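Local atomic coordinates of B-agarase (Agarivorans gilvus, PDB entry 5Z6P), a protein that probably hydrolyses beta-glycosidic linkages of agarose, as a glycoside hydrolase family 50 beta-agarase. Residues Q689-R692 / G693-E697; N755-M758 / Y759-F763. All blocks are in the same frame, centred on the assembly; numbering follows the deposited sequence.

Overall arrangement
Both contacts are local, and they come in series along the single chain: interaction 1 forms the first two turns of helix 689-704, interaction 2 the last turns of helix 745-762 and the residue after it, close to the C-terminus. Their centres are 19 Å apart and their nearest atoms about 6 Å apart, so they do not touch. The two helices nevertheless pack together: Phe696 rests on Met747, Ala750 and Val754, Glu697 forms a salt bridge with Arg753, and Met758 and Lys761 reach Val704. Strand 709-714 lies between the helices in sequence and pairs in parallel with strand 299-305, against which Met758 and Tyr759 pack. The contacts therefore sit on two helices packed on each other, the C-terminal one also touching that strand.

Interaction 1: residues Q689-R692 / G693-E697; sequences QQER and GQMFE
Gln694, Met695 and Phe696 donate their backbone N-H groups to the carbonyls of Gln690, Glu691 and Arg692, giving the i to i+4 bonds of an alpha-helix, while Gly693 N makes a longer, weak bond of 3.5 Å to Gln689 O. Met695 N lies 2.8 Å from Glu691 O.

Glu691 leaves the helix with CG anti to its backbone N (chi1 -170°) and runs out extended. Gln694 comes across it at about a right angle, bringing its amide OE1 to 3.4 Å from Glu691 CA and 3.7 Å from Glu691 CG. One turn on, Met695 lays its CG 3.9 Å from Glu691 CG, with SD close behind, and its side chain also touches Phe671. Glu691 OE1 is bonded to Ser108 OG and Cys687 N.

Arg692 runs out across the helix axis, its chain bent at chi3 (67°), and its NH1 gives a 2.9 Å bond to Gln689 OE1, lying in the plane of both groups and using a carbonyl lone pair. Gln689 NE2 is taken by Asp675 and Asn733, while Arg692 also bonds Phe671 O, Gly735 O and Tyr714 OH and makes a cation-pi contact with Tyr744.

With every guanidinium nitrogen bonded, this buried charge is probably stabilised by carbonyl and hydroxyl oxygens and fixes the helix start to the surrounding loops.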
loop_
_atom_site.group_PDB
_atom_site.type_symbol
_atom_site.label_atom_id
_atom_site.label_comp_id
_atom_site.label_asym_id
_atom_site.label_seq_id
_atom_site.Cartn_x
_atom_site.Cartn_y
_atom_site.Cartn_z
ATOM N N GLN A 689 15.807 -6.813 9.411
ATOM C CA GLN A 689 14.835 -7.905 9.382
ATOM C C GLN A 689 14.229 -8.142 10.761
ATOM O O GLN A 689 13.045 -8.423 10.894
ATOM C CB GLN A 689 15.467 -9.201 8.864
ATOM C CG GLN A 689 15.857 -9.170 7.370
ATOM C CD GLN A 689 14.718 -8.649 6.507
ATOM O OE1 GLN A 689 13.600 -9.176 6.538
ATOM N NE2 GLN A 689 14.985 -7.586 5.773
ATOM N N GLN A 690 15.052 -8.044 11.792
ATOM C CA GLN A 690 14.559 -8.273 13.141
ATOM C C GLN A 690 13.488 -7.243 13.495
ATOM O O GLN A 690 12.470 -7.583 14.082
ATOM C CB GLN A 690 15.701 -8.236 14.158
ATOM C CG GLN A 690 15.277 -8.596 15.562
ATOM C CD GLN A 690 16.372 -8.355 16.592
ATOM O OE1 GLN A 690 17.398 -7.766 16.291
ATOM N NE2 GLN A 690 16.149 -8.819 17.816
ATOM N N GLU A 691 13.720 -5.990 13.126
ATOM C CA GLU A 691 12.776 -4.943 13.454
ATOM C C GLU A 691 11.479 -5.045 12.632
ATOM O O GLU A 691 10.434 -4.573 13.068
ATOM C CB GLU A 691 13.401 -3.569 13.279
ATOM C CG GLU A 691 12.493 -2.473 13.853
ATOM C CD GLU A 691 13.157 -1.117 13.982
ATOM O OE1 GLU A 691 13.561 -0.518 12.959
ATOM O OE2 GLU A 691 13.251 -0.647 15.123
ATOM N N ARG A 692 11.559 -5.660 11.455
ATOM C CA ARG A 692 10.376 -5.902 10.640
ATOM C C ARG A 692 9.345 -6.711 11.417
ATOM O O ARG A 692 8.160 -6.376 11.445
ATOM C CB ARG A 692 10.738 -6.642 9.357
ATOM C CG ARG A 692 11.410 -5.802 8.277
ATOM C CD ARG A 692 11.579 -6.629 6.989
ATOM N NE ARG A 692 10.280 -6.946 6.395
ATOM C CZ ARG A 692 10.001 -8.043 5.701
ATOM N NH1 ARG A 692 10.935 -8.979 5.502
ATOM N NH2 ARG A 692 8.774 -8.214 5.215
ATOM N N GLY A 693 9.821 -7.798 12.012
ATOM C CA GLY A 693 9.013 -8.659 12.838
ATOM C C GLY A 693 8.487 -7.909 14.060
ATOM O O GLY A 693 7.315 -8.019 14.375
ATOM N N GLN A 694 9.340 -7.136 14.724
ATOM C CA GLN A 694 8.891 -6.320 15.864
ATOM C C GLN A 694 7.771 -5.362 15.443
ATOM O O GLN A 694 6.758 -5.210 16.139
ATOM C CB GLN A 694 10.051 -5.520 16.474
ATOM C CG GLN A 694 11.060 -6.343 17.294
ATOM C CD GLN A 694 12.368 -5.588 17.561
ATOM O OE1 GLN A 694 12.732 -4.668 16.832
ATOM N NE2 GLN A 694 13.082 -5.989 18.602
ATOM N N MET A 695 7.945 -4.715 14.302
ATOM C CA MET A 695 6.944 -3.753 13.886
ATOM C C MET A 695 5.663 -4.456 13.453
ATOM O O MET A 695 4.581 -3.916 13.641
ATOM C CB MET A 695 7.496 -2.851 12.782
ATOM C CG MET A 695 8.621 -1.955 13.303
ATOM S SD MET A 695 9.337 -0.852 12.080
ATOM C CE MET A 695 8.027 0.379 11.947
ATOM N N PHE A 696 5.785 -5.655 12.887
ATOM C CA PHE A 696 4.617 -6.458 12.545
ATOM C C PHE A 696 3.786 -6.693 13.813
ATOM O O PHE A 696 2.565 -6.520 13.818
ATOM C CB PHE A 696 5.022 -7.794 11.918
ATOM C CG PHE A 696 3.864 -8.721 11.640
ATOM C CD1 PHE A 696 3.368 -9.560 12.633
ATOM C CD2 PHE A 696 3.286 -8.768 10.376
ATOM C CE1 PHE A 696 2.308 -10.407 12.386
ATOM C CE2 PHE A 696 2.218 -9.616 10.112
ATOM C CZ PHE A 696 1.719 -10.437 11.125
ATOM N N GLU A 697 4.467 -7.076 14.885
ATOM C CA GLU A 697 3.785 -7.379 16.128
ATOM C C GLU A 697 3.121 -6.138 16.695
ATOM O O GLU A 697 1.976 -6.199 17.114
ATOM C CB GLU A 697 4.754 -7.980 17.158
ATOM C CG GLU A 697 4.085 -8.329 18.453
ATOM C CD GLU A 697 4.894 -9.295 19.295
ATOM O OE1 GLU A 697 6.131 -9.319 19.154
ATOM O OE2 GLU A 697 4.274 -10.033 20.084
#

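Interaction 2: residues N755-M758 / Y759-F763; sequences NQSM and YPKRF
Met758 and Tyr759, neighbours in sequence, send their side chains out side by side. The methionine takes the crowded position, CG between backbone N and carbonyl carbon (chi1 61°), and then runs fully extended. This brings CE over one face of the tyrosine ring, offset toward its rim and 4.2 Å from CE2, while SD stands above the face at 5.3 Å from the ring centroid: a distant Met-aromatic contact. Tyr269 meets the ring with its plane nearly parallel.

Pro760 CD and CG both rest 3.3 Å from Ser757 O. That carbonyl still accepts Lys761 N at 3.0 Å, nearly along the C=O axis, and Met758 O receives Arg762 N. A water donates to Asn755 O (2.7 Å) and accepts from Tyr759 N.

Arg762 chi1 (-178°) sets CG over the centre of the Phe763 ring, and the bend at chi2 (92°) turns the rest of the chain aside.

The chemistry is that of a kinked last turn, where water spans the Asn755 O to Tyr759 N gap and Pro760 has no hydrogen to give. Met758 touches Phe301 and Thr303, and Tyr759 touches Tyr300, on strand 299-305; the Arg762 guanidinium is tied to Asn706 O and Trp290 O, and the Tyr759 hydroxyl sits between Gly267 O and Phe301 N.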
loop_
_atom_site.group_PDB
_atom_site.type_symbol
_atom_site.label_atom_id
_atom_site.label_comp_id
_atom_site.label_asym_id
_atom_site.label_seq_id
_atom_site.Cartn_x
_atom_site.Cartn_y
_atom_site.Cartn_z
ATOM N N ASN A 755 -0.347 -14.616 16.648
ATOM C CA ASN A 755 -1.399 -15.582 16.401
ATOM C C ASN A 755 -1.701 -16.489 17.597
ATOM O O ASN A 755 -2.820 -16.969 17.735
ATOM C CB ASN A 755 -1.042 -16.428 15.179
ATOM C CG ASN A 755 -1.200 -15.655 13.863
ATOM O OD1 ASN A 755 -2.009 -14.740 13.763
ATOM N ND2 ASN A 755 -0.435 -16.038 12.856
ATOM N N GLN A 756 -0.707 -16.706 18.456
ATOM C CA GLN A 756 -0.904 -17.543 19.633
ATOM C C GLN A 756 -1.492 -16.734 20.784
ATOM O O GLN A 756 -2.146 -17.287 21.660
ATOM C CB GLN A 756 0.409 -18.205 20.075
ATOM C CG GLN A 756 1.337 -17.292 20.860
ATOM C CD GLN A 756 2.488 -18.030 21.535
ATOM O OE1 GLN A 756 2.392 -19.224 21.804
ATOM N NE2 GLN A 756 3.578 -17.312 21.817
ATOM N N SER A 757 -1.283 -15.424 20.778
ATOM C CA SER A 757 -1.801 -14.585 21.847
ATOM C C SER A 757 -3.151 -13.900 21.549
ATOM O O SER A 757 -3.906 -13.624 22.465
ATOM C CB SER A 757 -0.758 -13.532 22.215
ATOM O OG SER A 757 -0.844 -12.399 21.379
ATOM N N MET A 758 -3.441 -13.617 20.280
ATOM C CA MET A 758 -4.582 -12.762 19.924
ATOM C C MET A 758 -5.938 -13.225 20.465
ATOM O O MET A 758 -6.713 -12.414 20.954
ATOM C CB MET A 758 -4.699 -12.608 18.394
ATOM C CG MET A 758 -4.935 -13.911 17.640
ATOM S SD MET A 758 -4.840 -13.719 15.848
ATOM C CE MET A 758 -5.341 -15.344 15.326
ATOM N N TYR A 759 -6.228 -14.514 20.364
ATOM C CA TYR A 759 -7.521 -15.011 20.777
ATOM C C TYR A 759 -7.747 -14.856 22.287
ATOM O O TYR A 759 -8.774 -14.316 22.690
ATOM C CB TYR A 759 -7.696 -16.470 20.338
ATOM C CG TYR A 759 -8.276 -16.640 18.948
ATOM C CD1 TYR A 759 -9.283 -15.805 18.488
ATOM C CD2 TYR A 759 -7.813 -17.639 18.101
ATOM C CE1 TYR A 759 -9.825 -15.976 17.202
ATOM C CE2 TYR A 759 -8.345 -17.812 16.833
ATOM C CZ TYR A 759 -9.351 -16.982 16.390
ATOM O OH TYR A 759 -9.860 -17.152 15.121
ATOM N N PRO A 760 -6.801 -15.322 23.127
ATOM C CA PRO A 760 -7.053 -15.062 24.546
ATOM C C PRO A 760 -7.042 -13.579 24.899
ATOM O O PRO A 760 -7.798 -13.180 25.776
ATOM C CB PRO A 760 -5.916 -15.815 25.262
ATOM C CG PRO A 760 -4.959 -16.231 24.212
ATOM C CD PRO A 760 -5.730 -16.317 22.940
ATOM N N LYS A 761 -6.238 -12.766 24.223
ATOM C CA LYS A 761 -6.252 -11.332 24.513
ATOM C C LYS A 761 -7.573 -10.693 24.096
ATOM O O LYS A 761 -8.148 -9.894 24.835
ATOM C CB LYS A 761 -5.110 -10.610 23.819
ATOM C CG LYS A 761 -4.963 -9.183 24.295
ATOM C CD LYS A 761 -4.311 -8.287 23.262
ATOM C CE LYS A 761 -3.067 -8.916 22.675
ATOM N NZ LYS A 761 -1.990 -9.134 23.666
ATOM N N ARG A 762 -8.053 -11.041 22.925
ATOM C CA ARG A 762 -9.247 -10.470 22.397
ATOM C C ARG A 762 -10.464 -10.760 23.208
ATOM O O ARG A 762 -11.171 -9.873 23.572
ATOM C CB ARG A 762 -9.514 -10.976 20.990
ATOM C CG ARG A 762 -10.732 -10.370 20.351
ATOM C CD ARG A 762 -10.373 -9.154 19.560
ATOM N NE ARG A 762 -11.525 -8.462 19.072
ATOM C CZ ARG A 762 -11.498 -7.304 18.456
ATOM N NH1 ARG A 762 -10.367 -6.744 18.221
ATOM N NH2 ARG A 762 -12.622 -6.748 18.080
ATOM N N PHE A 763 -10.657 -12.039 23.468
ATOM C CA PHE A 763 -11.812 -12.545 24.136
ATOM C C PHE A 763 -11.713 -12.706 25.630
ATOM O O PHE A 763 -12.090 -13.715 26.167
ATOM C CB PHE A 763 -12.265 -13.799 23.469
ATOM C CG PHE A 763 -12.670 -13.587 22.054
ATOM C CD1 PHE A 763 -13.828 -12.927 21.747
ATOM C CD2 PHE A 763 -11.877 -14.016 21.051
ATOM C CE1 PHE A 763 -14.188 -12.729 20.462
ATOM C CE2 PHE A 763 -12.222 -13.812 19.765
ATOM C CZ PHE A 763 -13.385 -13.184 19.464
HETATM O O HOH W 1 -4.542 -17.047 19.847
#